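Local coordinates for alpha-galactosidase (Thermus thermophilus, PDB 6LCJ), which probably hydrolyses terminal alpha-galactosyl units from galacto-oligosaccharides, as a glycoside hydrolase of family 36 that assembles into a hexamer, at residues 159-169 with 428-439; 185-193 with 445-453. One frame throughout, in Å; residues are numbered along the deposited sequence.

Contact 1 of 2, residues 159-169 with 428-439; sequences PPRVWCSWYSF and TGFKATSDPPSW
Strands 161-164 and 431-433 run parallel, their axes 4.8 Å apart and 15° askew, and their pairing joins the strands that come first and last along the chain, side by side in the parallel sheet, as in the closed (beta/alpha)8 or TIM barrel. Lys431 O receives Val162 N, Val162 O receives Thr433 N, and Thr433 O receives Cys164 N. Val162 and the small Ala432 meet on one face of the sheet, CB to CB 4.1 Å; the other carries Trp163 and Thr433. The Trp163 indole lies with Thr433 O over one face, and CG anti to the backbone N (chi1 -170°) carries the ring on toward the strand's C-terminal end. There NE1 gives a fairly straight bond (163°) to Asp435 O, 3.0 Å away; the oxygen sits in the indole plane, yet NE1 stands above the carbonyl plane. Serine suits position 434 because one hydroxyl can both give and accept. Ser434 OG donates to Cys164 O at 2.6 Å. It also receives Tyr167 N, tying the end of strand 161-164 to the turn that leads into the helix, where Cys164 SG accepts a capping bond from Trp166 N. Farther on, Phe169 brings CZ to Pro436 CG, while its ring meets that of Trp439 obliquely. Ser168 CB touches Trp439 CZ3 at 3.7 Å, and Ser168 OG, turned between the backbone N and the carbonyl carbon, donates to Ser434 O at 2.6 Å.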
loop_
_atom_site.group_PDB
_atom_site.type_symbol
_atom_site.label_atom_id
_atom_site.label_comp_id
_atom_site.label_asym_id
_atom_site.label_seq_id
_atom_site.Cartn_x
_atom_site.Cartn_y
_atom_site.Cartn_z
ATOM N N PRO E 159 -31.466 39.613 26.947
ATOM C CA PRO E 159 -30.022 39.318 27.049
ATOM C C PRO E 159 -29.268 40.493 27.640
ATOM O O PRO E 159 -29.599 41.655 27.367
ATOM C CB PRO E 159 -29.603 39.054 25.596
ATOM C CG PRO E 159 -30.886 38.720 24.890
ATOM C CD PRO E 159 -31.965 39.479 25.568
ATOM N N PRO E 160 -28.280 40.235 28.484
ATOM C CA PRO E 160 -27.489 41.331 29.046
ATOM C C PRO E 160 -26.593 41.957 27.989
ATOM O O PRO E 160 -26.368 41.412 26.905
ATOM C CB PRO E 160 -26.656 40.655 30.147
ATOM C CG PRO E 160 -27.280 39.299 30.354
ATOM C CD PRO E 160 -27.860 38.928 29.012
ATOM N N ARG E 161 -26.101 43.142 28.311
ATOM C CA ARG E 161 -25.134 43.827 27.475
ATOM C C ARG E 161 -23.783 43.673 28.154
ATOM O O ARG E 161 -23.625 44.038 29.324
ATOM C CB ARG E 161 -25.534 45.290 27.278
ATOM C CG ARG E 161 -26.930 45.410 26.685
ATOM C CD ARG E 161 -27.293 46.848 26.321
ATOM N NE ARG E 161 -27.399 47.694 27.504
ATOM C CZ ARG E 161 -28.529 47.900 28.161
ATOM N NH1 ARG E 161 -29.639 47.323 27.740
ATOM N NH2 ARG E 161 -28.546 48.671 29.240
ATOM N N VAL E 162 -22.827 43.085 27.443
ATOM C CA VAL E 162 -21.610 42.564 28.053
ATOM C C VAL E 162 -20.410 43.226 27.410
ATOM O O VAL E 162 -20.333 43.311 26.179
ATOM C CB VAL E 162 -21.502 41.035 27.895
ATOM C CG1 VAL E 162 -20.203 40.528 28.549
ATOM C CG2 VAL E 162 -22.740 40.336 28.444
ATOM N N TRP E 163 -19.465 43.671 28.234
ATOM C CA TRP E 163 -18.115 43.933 27.766
ATOM C C TRP E 163 -17.263 42.714 28.106
ATOM O O TRP E 163 -17.312 42.215 29.235
ATOM C CB TRP E 163 -17.520 45.209 28.374
ATOM C CG TRP E 163 -16.237 45.561 27.668
ATOM C CD1 TRP E 163 -16.099 46.316 26.534
ATOM C CD2 TRP E 163 -14.927 45.083 27.994
ATOM N NE1 TRP E 163 -14.778 46.359 26.151
ATOM C CE2 TRP E 163 -14.037 45.610 27.028
ATOM C CE3 TRP E 163 -14.415 44.276 29.016
ATOM C CZ2 TRP E 163 -12.663 45.361 27.061
ATOM C CZ3 TRP E 163 -13.052 44.034 29.052
ATOM C CH2 TRP E 163 -12.192 44.567 28.076
ATOM N N CYS E 164 -16.490 42.234 27.128
ATOM C CA CYS E 164 -15.764 40.968 27.226
ATOM C C CYS E 164 -14.297 41.215 26.890
ATOM O O CYS E 164 -13.990 41.947 25.948
ATOM C CB CYS E 164 -16.405 39.923 26.257
ATOM S SG CYS E 164 -15.532 38.358 26.023
ATOM N N SER E 165 -13.381 40.614 27.644
ATOM C CA SER E 165 -11.970 40.909 27.410
ATOM C C SER E 165 -11.349 40.107 26.271
ATOM O O SER E 165 -10.234 40.437 25.844
ATOM C CB SER E 165 -11.144 40.661 28.682
ATOM O OG SER E 165 -11.239 39.313 29.126
ATOM N N TRP E 166 -12.019 39.070 25.765
ATOM C CA TRP E 166 -11.306 38.087 24.956
ATOM C C TRP E 166 -10.847 38.671 23.622
ATOM O O TRP E 166 -9.683 38.517 23.228
ATOM C CB TRP E 166 -12.172 36.839 24.731
ATOM C CG TRP E 166 -11.465 35.839 23.857
ATOM C CD1 TRP E 166 -11.795 35.491 22.577
ATOM C CD2 TRP E 166 -10.269 35.099 24.176
ATOM N NE1 TRP E 166 -10.898 34.568 22.094
ATOM C CE2 TRP E 166 -9.954 34.310 23.050
ATOM C CE3 TRP E 166 -9.444 35.027 25.300
ATOM C CZ2 TRP E 166 -8.854 33.457 23.020
ATOM C CZ3 TRP E 166 -8.347 34.182 25.262
ATOM C CH2 TRP E 166 -8.063 33.410 24.137
ATOM N N TYR E 167 -11.741 39.352 22.908
ATOM C CA TYR E 167 -11.465 39.715 21.528
ATOM C C TYR E 167 -10.720 41.030 21.387
ATOM O O TYR E 167 -10.748 41.630 20.315
ATOM C CB TYR E 167 -12.761 39.753 20.737
ATOM C CG TYR E 167 -13.417 38.420 20.674
ATOM C CD1 TYR E 167 -13.009 37.470 19.736
ATOM C CD2 TYR E 167 -14.428 38.085 21.568
ATOM C CE1 TYR E 167 -13.616 36.240 19.670
ATOM C CE2 TYR E 167 -15.035 36.855 21.510
ATOM C CZ TYR E 167 -14.632 35.948 20.551
ATOM O OH TYR E 167 -15.247 34.734 20.484
ATOM N N SER E 168 -10.050 41.484 22.431
ATOM C CA SER E 168 -9.101 42.576 22.280
ATOM C C SER E 168 -7.764 42.197 22.913
ATOM O O SER E 168 -6.714 42.370 22.293
ATOM C CB SER E 168 -9.661 43.865 22.892
ATOM O OG SER E 168 -10.276 43.595 24.140
ATOM N N PHE E 169 -7.783 41.654 24.129
ATOM C CA PHE E 169 -6.537 41.325 24.810
ATOM C C PHE E 169 -6.172 39.847 24.767
ATOM O O PHE E 169 -5.016 39.511 25.034
ATOM C CB PHE E 169 -6.601 41.772 26.270
ATOM C CG PHE E 169 -6.904 43.227 26.436
ATOM C CD1 PHE E 169 -5.961 44.182 26.099
ATOM C CD2 PHE E 169 -8.127 43.638 26.935
ATOM C CE1 PHE E 169 -6.229 45.524 26.258
ATOM C CE2 PHE E 169 -8.413 44.986 27.094
ATOM C CZ PHE E 169 -7.467 45.933 26.755
ATOM N N THR E 428 -30.859 39.166 17.405
ATOM C CA THR E 428 -30.939 38.293 18.568
ATOM C C THR E 428 -31.170 39.068 19.856
ATOM O O THR E 428 -31.640 38.480 20.837
ATOM C CB THR E 428 -29.653 37.463 18.729
ATOM O OG1 THR E 428 -28.535 38.340 18.902
ATOM C CG2 THR E 428 -29.405 36.558 17.523
ATOM N N GLY E 429 -30.823 40.358 19.881
ATOM C CA GLY E 429 -30.811 41.126 21.107
ATOM C C GLY E 429 -29.646 40.864 22.036
ATOM O O GLY E 429 -29.629 41.414 23.137
ATOM N N PHE E 430 -28.670 40.033 21.637
ATOM C CA PHE E 430 -27.508 39.702 22.463
ATOM C C PHE E 430 -26.368 40.628 22.059
ATOM O O PHE E 430 -25.723 40.426 21.027
ATOM C CB PHE E 430 -27.126 38.232 22.296
ATOM C CG PHE E 430 -26.274 37.693 23.413
ATOM C CD1 PHE E 430 -24.981 38.146 23.601
ATOM C CD2 PHE E 430 -26.769 36.723 24.281
ATOM C CE1 PHE E 430 -24.185 37.643 24.645
ATOM C CE2 PHE E 430 -25.988 36.209 25.317
ATOM C CZ PHE E 430 -24.695 36.668 25.504
ATOM N N LYS E 431 -26.099 41.631 22.885
ATOM C CA LYS E 431 -25.188 42.716 22.539
ATOM C C LYS E 431 -23.944 42.628 23.403
ATOM O O LYS E 431 -24.031 42.662 24.637
ATOM C CB LYS E 431 -25.875 44.072 22.707
ATOM C CG LYS E 431 -27.060 44.244 21.765
ATOM C CD LYS E 431 -27.977 45.331 22.205
ATOM C CE LYS E 431 -28.419 46.132 21.014
ATOM N NZ LYS E 431 -29.307 47.230 21.395
ATOM N N ALA E 432 -22.791 42.507 22.753
ATOM C CA ALA E 432 -21.527 42.367 23.452
ATOM C C ALA E 432 -20.409 42.910 22.573
ATOM O O ALA E 432 -20.520 42.923 21.349
ATOM C CB ALA E 432 -21.252 40.907 23.824
ATOM N N THR E 433 -19.336 43.371 23.212
ATOM C CA THR E 433 -18.141 43.758 22.485
ATOM C C THR E 433 -16.924 43.555 23.370
ATOM O O THR E 433 -17.021 43.437 24.599
ATOM C CB THR E 433 -18.182 45.220 21.993
ATOM O OG1 THR E 433 -16.971 45.515 21.270
ATOM C CG2 THR E 433 -18.283 46.180 23.157
ATOM N N SER E 434 -15.770 43.516 22.709
ATOM C CA SER E 434 -14.479 43.481 23.369
ATOM C C SER E 434 -13.681 44.758 23.165
ATOM O O SER E 434 -12.561 44.849 23.673
ATOM C CB SER E 434 -13.661 42.283 22.875
ATOM O OG SER E 434 -14.107 41.067 23.453
ATOM N N ASP E 435 -14.218 45.734 22.448
ATOM C CA ASP E 435 -13.491 46.954 22.099
ATOM C C ASP E 435 -13.144 47.754 23.344
ATOM O O ASP E 435 -14.054 48.293 23.985
ATOM C CB ASP E 435 -14.325 47.816 21.147
ATOM C CG ASP E 435 -14.458 47.205 19.748
ATOM O OD1 ASP E 435 -13.724 46.240 19.435
ATOM O OD2 ASP E 435 -15.297 47.692 18.957
ATOM N N PRO E 436 -11.874 47.867 23.727
ATOM C CA PRO E 436 -11.510 48.807 24.788
ATOM C C PRO E 436 -11.804 50.229 24.342
ATOM O O PRO E 436 -11.337 50.652 23.270
ATOM C CB PRO E 436 -10.000 48.581 24.967
ATOM C CG PRO E 436 -9.652 47.426 24.094
ATOM C CD PRO E 436 -10.687 47.324 23.048
ATOM N N PRO E 437 -12.589 50.991 25.117
ATOM C CA PRO E 437 -12.972 52.343 24.667
ATOM C C PRO E 437 -11.788 53.198 24.247
ATOM O O PRO E 437 -11.900 53.978 23.291
ATOM C CB PRO E 437 -13.703 52.925 25.889
ATOM C CG PRO E 437 -14.226 51.733 26.608
ATOM C CD PRO E 437 -13.176 50.660 26.429
ATOM N N SER E 438 -10.635 53.037 24.890
ATOM C CA SER E 438 -9.471 53.801 24.468
ATOM C C SER E 438 -8.934 53.387 23.096
ATOM O O SER E 438 -8.078 54.092 22.558
ATOM C CB SER E 438 -8.370 53.683 25.518
ATOM O OG SER E 438 -7.972 52.338 25.701
ATOM N N TRP E 439 -9.393 52.278 22.517
ATOM C CA TRP E 439 -9.012 51.925 21.154
ATOM C C TRP E 439 -9.971 52.489 20.114
ATOM O O TRP E 439 -9.707 52.362 18.906
ATOM C CB TRP E 439 -8.962 50.408 20.977
ATOM C CG TRP E 439 -7.870 49.711 21.706
ATOM C CD1 TRP E 439 -7.032 50.242 22.636
ATOM C CD2 TRP E 439 -7.511 48.327 21.585
ATOM N NE1 TRP E 439 -6.172 49.281 23.092
ATOM C CE2 TRP E 439 -6.442 48.098 22.458
ATOM C CE3 TRP E 439 -7.991 47.265 20.816
ATOM C CZ2 TRP E 439 -5.836 46.848 22.586
ATOM C CZ3 TRP E 439 -7.389 46.028 20.941
ATOM C CH2 TRP E 439 -6.324 45.827 21.819
#

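Contact 2 of 2, residues 185-193 with 445-453; sequences VAAFSFEVF and KGRLEAFLA
Two phenylalanine rings of the 185-193 segment receive leucine methyls from helix 442-453. Leu448 CD2 lies over one face of Phe188, 4.1 Å from the ring centroid and 27° off the normal, while Lys445 O comes up at the ring's edge, near its plane. Val185 O also lies in the plane at that ring's edge. Phe190 has Leu452 CD1 over one face, almost centrally, 3.7 Å from its centroid; both are CH-pi contacts. The helix, which follows the last barrel strand, thus packs outside the TIM barrel on the connection between helix 175-185 and strand 192-195. Although the CB of Phe190 points away from the helix, its ring comes back to it, and CZ also meets Leu448 CD1 at 4.2 Å. Leucine suits both helix positions, one turn apart, because its forked end can touch more than one neighbour: the two methyls of Leu448 reach different rings, and Leu452 CD1 also approaches Phe188 CB.

Beside this apolar patch lies a polar grip. Glu449 has CG anti to its backbone N (chi1 -171°) and then bends at chi2 (50°), which brings the carboxylate across to Ser189. OE1 accepts Ser189 N at 3.1 Å and OE2 accepts Ser189 OG at 2.7 Å, each through its syn lone pair. Serine suits this inverse gamma turn centre because its OG sits beside the backbone N, anti to the carbonyl carbon, so hydroxyl and N-H can face one carboxylate together. OE1 also lies 3.4 Å from Phe188 CD2. Outside the pair, Phe190 meets Trp163 edge-to-face and Arg161 NE holds Ser189 O. Two donors meeting both oxygens fix the carboxylate's rotation and would probably favour its ionised form, so directional bonds join connection and helix as well as methyl-ring packing.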
loop_
_atom_site.group_PDB
_atom_site.type_symbol
_atom_site.label_atom_id
_atom_site.label_comp_id
_atom_site.label_asym_id
_atom_site.label_seq_id
_atom_site.Cartn_x
_atom_site.Cartn_y
_atom_site.Cartn_z
ATOM N N VAL E 185 -14.930 51.539 30.452
ATOM C CA VAL E 185 -16.115 50.778 30.076
ATOM C C VAL E 185 -17.322 51.235 30.887
ATOM O O VAL E 185 -18.454 51.239 30.383
ATOM C CB VAL E 185 -15.848 49.263 30.238
ATOM C CG1 VAL E 185 -17.156 48.467 30.204
ATOM C CG2 VAL E 185 -14.879 48.759 29.169
ATOM N N ALA E 186 -17.104 51.661 32.137
ATOM C CA ALA E 186 -18.227 52.006 33.004
ATOM C C ALA E 186 -19.001 53.226 32.508
ATOM O O ALA E 186 -20.165 53.409 32.887
ATOM C CB ALA E 186 -17.725 52.233 34.430
ATOM N N ALA E 187 -18.397 54.049 31.651
ATOM C CA ALA E 187 -19.111 55.185 31.078
ATOM C C ALA E 187 -20.174 54.771 30.063
ATOM O O ALA E 187 -21.034 55.588 29.728
ATOM C CB ALA E 187 -18.116 56.143 30.423
ATOM N N PHE E 188 -20.146 53.535 29.568
ATOM C CA PHE E 188 -21.062 53.082 28.527
ATOM C C PHE E 188 -22.212 52.283 29.129
ATOM O O PHE E 188 -22.143 51.804 30.256
ATOM C CB PHE E 188 -20.311 52.237 27.487
ATOM C CG PHE E 188 -19.363 53.031 26.629
ATOM C CD1 PHE E 188 -18.098 53.371 27.097
ATOM C CD2 PHE E 188 -19.748 53.461 25.362
ATOM C CE1 PHE E 188 -17.232 54.105 26.307
ATOM C CE2 PHE E 188 -18.884 54.208 24.559
ATOM C CZ PHE E 188 -17.629 54.530 25.026
ATOM N N SER E 189 -23.264 52.097 28.338
ATOM C CA SER E 189 -24.450 51.400 28.832
ATOM C C SER E 189 -24.279 49.884 28.832
ATOM O O SER E 189 -25.103 49.170 28.257
ATOM C CB SER E 189 -25.666 51.771 27.989
ATOM O OG SER E 189 -26.081 53.096 28.233
ATOM N N PHE E 190 -23.223 49.377 29.456
ATOM C CA PHE E 190 -23.058 47.941 29.637
ATOM C C PHE E 190 -23.716 47.509 30.942
ATOM O O PHE E 190 -23.948 48.313 31.845
ATOM C CB PHE E 190 -21.578 47.546 29.658
ATOM C CG PHE E 190 -20.911 47.627 28.325
ATOM C CD1 PHE E 190 -21.177 46.678 27.345
ATOM C CD2 PHE E 190 -20.009 48.654 28.042
ATOM C CE1 PHE E 190 -20.544 46.752 26.087
ATOM C CE2 PHE E 190 -19.381 48.741 26.794
ATOM C CZ PHE E 190 -19.648 47.790 25.815
ATOM N N GLU E 191 -24.003 46.215 31.038
ATOM C CA GLU E 191 -24.521 45.627 32.265
ATOM C C GLU E 191 -23.595 44.596 32.891
ATOM O O GLU E 191 -23.752 44.304 34.077
ATOM C CB GLU E 191 -25.888 44.975 32.012
ATOM C CG GLU E 191 -26.634 45.626 30.858
ATOM C CD GLU E 191 -28.041 45.111 30.696
ATOM O OE1 GLU E 191 -28.311 44.384 29.713
ATOM O OE2 GLU E 191 -28.885 45.444 31.548
ATOM N N VAL E 192 -22.644 44.045 32.136
ATOM C CA VAL E 192 -21.738 43.002 32.606
ATOM C C VAL E 192 -20.332 43.339 32.126
ATOM O O VAL E 192 -20.137 43.712 30.966
ATOM C CB VAL E 192 -22.149 41.603 32.089
ATOM C CG1 VAL E 192 -21.296 40.511 32.730
ATOM C CG2 VAL E 192 -23.622 41.330 32.310
ATOM N N PHE E 193 -19.349 43.203 33.017
ATOM C CA PHE E 193 -17.936 43.301 32.675
ATOM C C PHE E 193 -17.343 41.910 32.882
ATOM O O PHE E 193 -17.216 41.455 34.025
ATOM C CB PHE E 193 -17.242 44.339 33.546
ATOM C CG PHE E 193 -15.826 44.618 33.147
ATOM C CD1 PHE E 193 -14.794 43.805 33.582
ATOM C CD2 PHE E 193 -15.520 45.705 32.338
ATOM C CE1 PHE E 193 -13.478 44.069 33.220
ATOM C CE2 PHE E 193 -14.199 45.977 31.973
ATOM C CZ PHE E 193 -13.174 45.152 32.422
ATOM N N LYS E 445 -16.906 55.578 19.287
ATOM C CA LYS E 445 -17.505 55.640 20.615
ATOM C C LYS E 445 -18.988 55.944 20.535
ATOM O O LYS E 445 -19.798 55.330 21.243
ATOM C CB LYS E 445 -16.809 56.708 21.452
ATOM C CG LYS E 445 -15.431 56.322 21.894
ATOM C CD LYS E 445 -14.913 57.234 22.991
ATOM C CE LYS E 445 -13.404 57.289 22.930
ATOM N NZ LYS E 445 -12.831 56.857 24.220
ATOM N N GLY E 446 -19.356 56.922 19.700
ATOM C CA GLY E 446 -20.756 57.264 19.552
ATOM C C GLY E 446 -21.561 56.126 18.967
ATOM O O GLY E 446 -22.695 55.878 19.380
ATOM N N ARG E 447 -20.982 55.405 18.007
ATOM C CA ARG E 447 -21.696 54.275 17.432
ATOM C C ARG E 447 -21.917 53.180 18.460
ATOM O O ARG E 447 -23.001 52.592 18.509
ATOM C CB ARG E 447 -20.956 53.746 16.217
ATOM C CG ARG E 447 -21.434 54.432 14.970
ATOM C CD ARG E 447 -20.583 54.115 13.799
ATOM N NE ARG E 447 -20.769 52.749 13.342
ATOM C CZ ARG E 447 -19.800 51.848 13.309
ATOM N NH1 ARG E 447 -18.573 52.181 13.713
ATOM N NH2 ARG E 447 -20.060 50.620 12.873
ATOM N N LEU E 448 -20.910 52.911 19.301
ATOM C CA LEU E 448 -21.052 51.883 20.327
ATOM C C LEU E 448 -22.161 52.236 21.316
ATOM O O LEU E 448 -22.996 51.387 21.652
ATOM C CB LEU E 448 -19.724 51.673 21.059
ATOM C CG LEU E 448 -19.778 50.774 22.314
ATOM C CD1 LEU E 448 -20.288 49.335 21.989
ATOM C CD2 LEU E 448 -18.440 50.741 23.066
ATOM N N GLU E 449 -22.211 53.487 21.774
ATOM C CA GLU E 449 -23.264 53.868 22.711
ATOM C C GLU E 449 -24.651 53.792 22.075
ATOM O O GLU E 449 -25.597 53.312 22.705
ATOM C CB GLU E 449 -23.004 55.265 23.275
ATOM C CG GLU E 449 -23.940 55.644 24.430
ATOM C CD GLU E 449 -24.048 54.580 25.558
ATOM O OE1 GLU E 449 -23.129 53.742 25.749
ATOM O OE2 GLU E 449 -25.070 54.594 26.277
ATOM N N ALA E 450 -24.806 54.265 20.838
ATOM C CA ALA E 450 -26.112 54.129 20.202
ATOM C C ALA E 450 -26.489 52.661 20.013
ATOM O O ALA E 450 -27.671 52.306 20.081
ATOM C CB ALA E 450 -26.135 54.876 18.869
ATOM N N PHE E 451 -25.501 51.794 19.800
ATOM C CA PHE E 451 -25.766 50.360 19.686
ATOM C C PHE E 451 -26.319 49.801 20.998
ATOM O O PHE E 451 -27.341 49.103 21.012
ATOM C CB PHE E 451 -24.471 49.657 19.266
ATOM C CG PHE E 451 -24.506 48.146 19.344
ATOM C CD1 PHE E 451 -25.190 47.396 18.386
ATOM C CD2 PHE E 451 -23.793 47.475 20.337
ATOM C CE1 PHE E 451 -25.190 46.011 18.429
ATOM C CE2 PHE E 451 -23.775 46.078 20.386
ATOM C CZ PHE E 451 -24.483 45.347 19.431
ATOM N N LEU E 452 -25.668 50.134 22.116
ATOM C CA LEU E 452 -26.102 49.651 23.421
ATOM C C LEU E 452 -27.437 50.254 23.836
ATOM O O LEU E 452 -28.304 49.545 24.357
ATOM C CB LEU E 452 -25.039 49.968 24.467
ATOM C CG LEU E 452 -23.730 49.215 24.254
ATOM C CD1 LEU E 452 -22.604 49.785 25.100
ATOM C CD2 LEU E 452 -23.943 47.752 24.558
ATOM N N ALA E 453 -27.628 51.556 23.610
ATOM C CA ALA E 453 -28.740 52.277 24.221
ATOM C C ALA E 453 -30.036 52.180 23.434
ATOM O O ALA E 453 -31.074 52.611 23.942
ATOM C CB ALA E 453 -28.379 53.752 24.404
#

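Overall arrangement
The centres of contacts 1 and 2 lie about 9 Å apart, on the same side of the chain's centre. Along the chain their segments alternate: 159-169, 185-193, 428-439, 445-453. Strands 161-164 and 192-195 are neighbours in the parallel sheet, and strand 431-433 flanks 161-164 on its other side. Contact 1 is the strand-to-strand closure of the barrel; contact 2 packs the following helix, 442-453, against the connection entering strand 192-195. Thr433 CG2 touches Phe190 CZ at 3.4 Å, and Lys431 NZ probably bonds to Phe451 O. The late strand and helix are thereby fitted to the beginning of the barrel, across some 250 intervening residues.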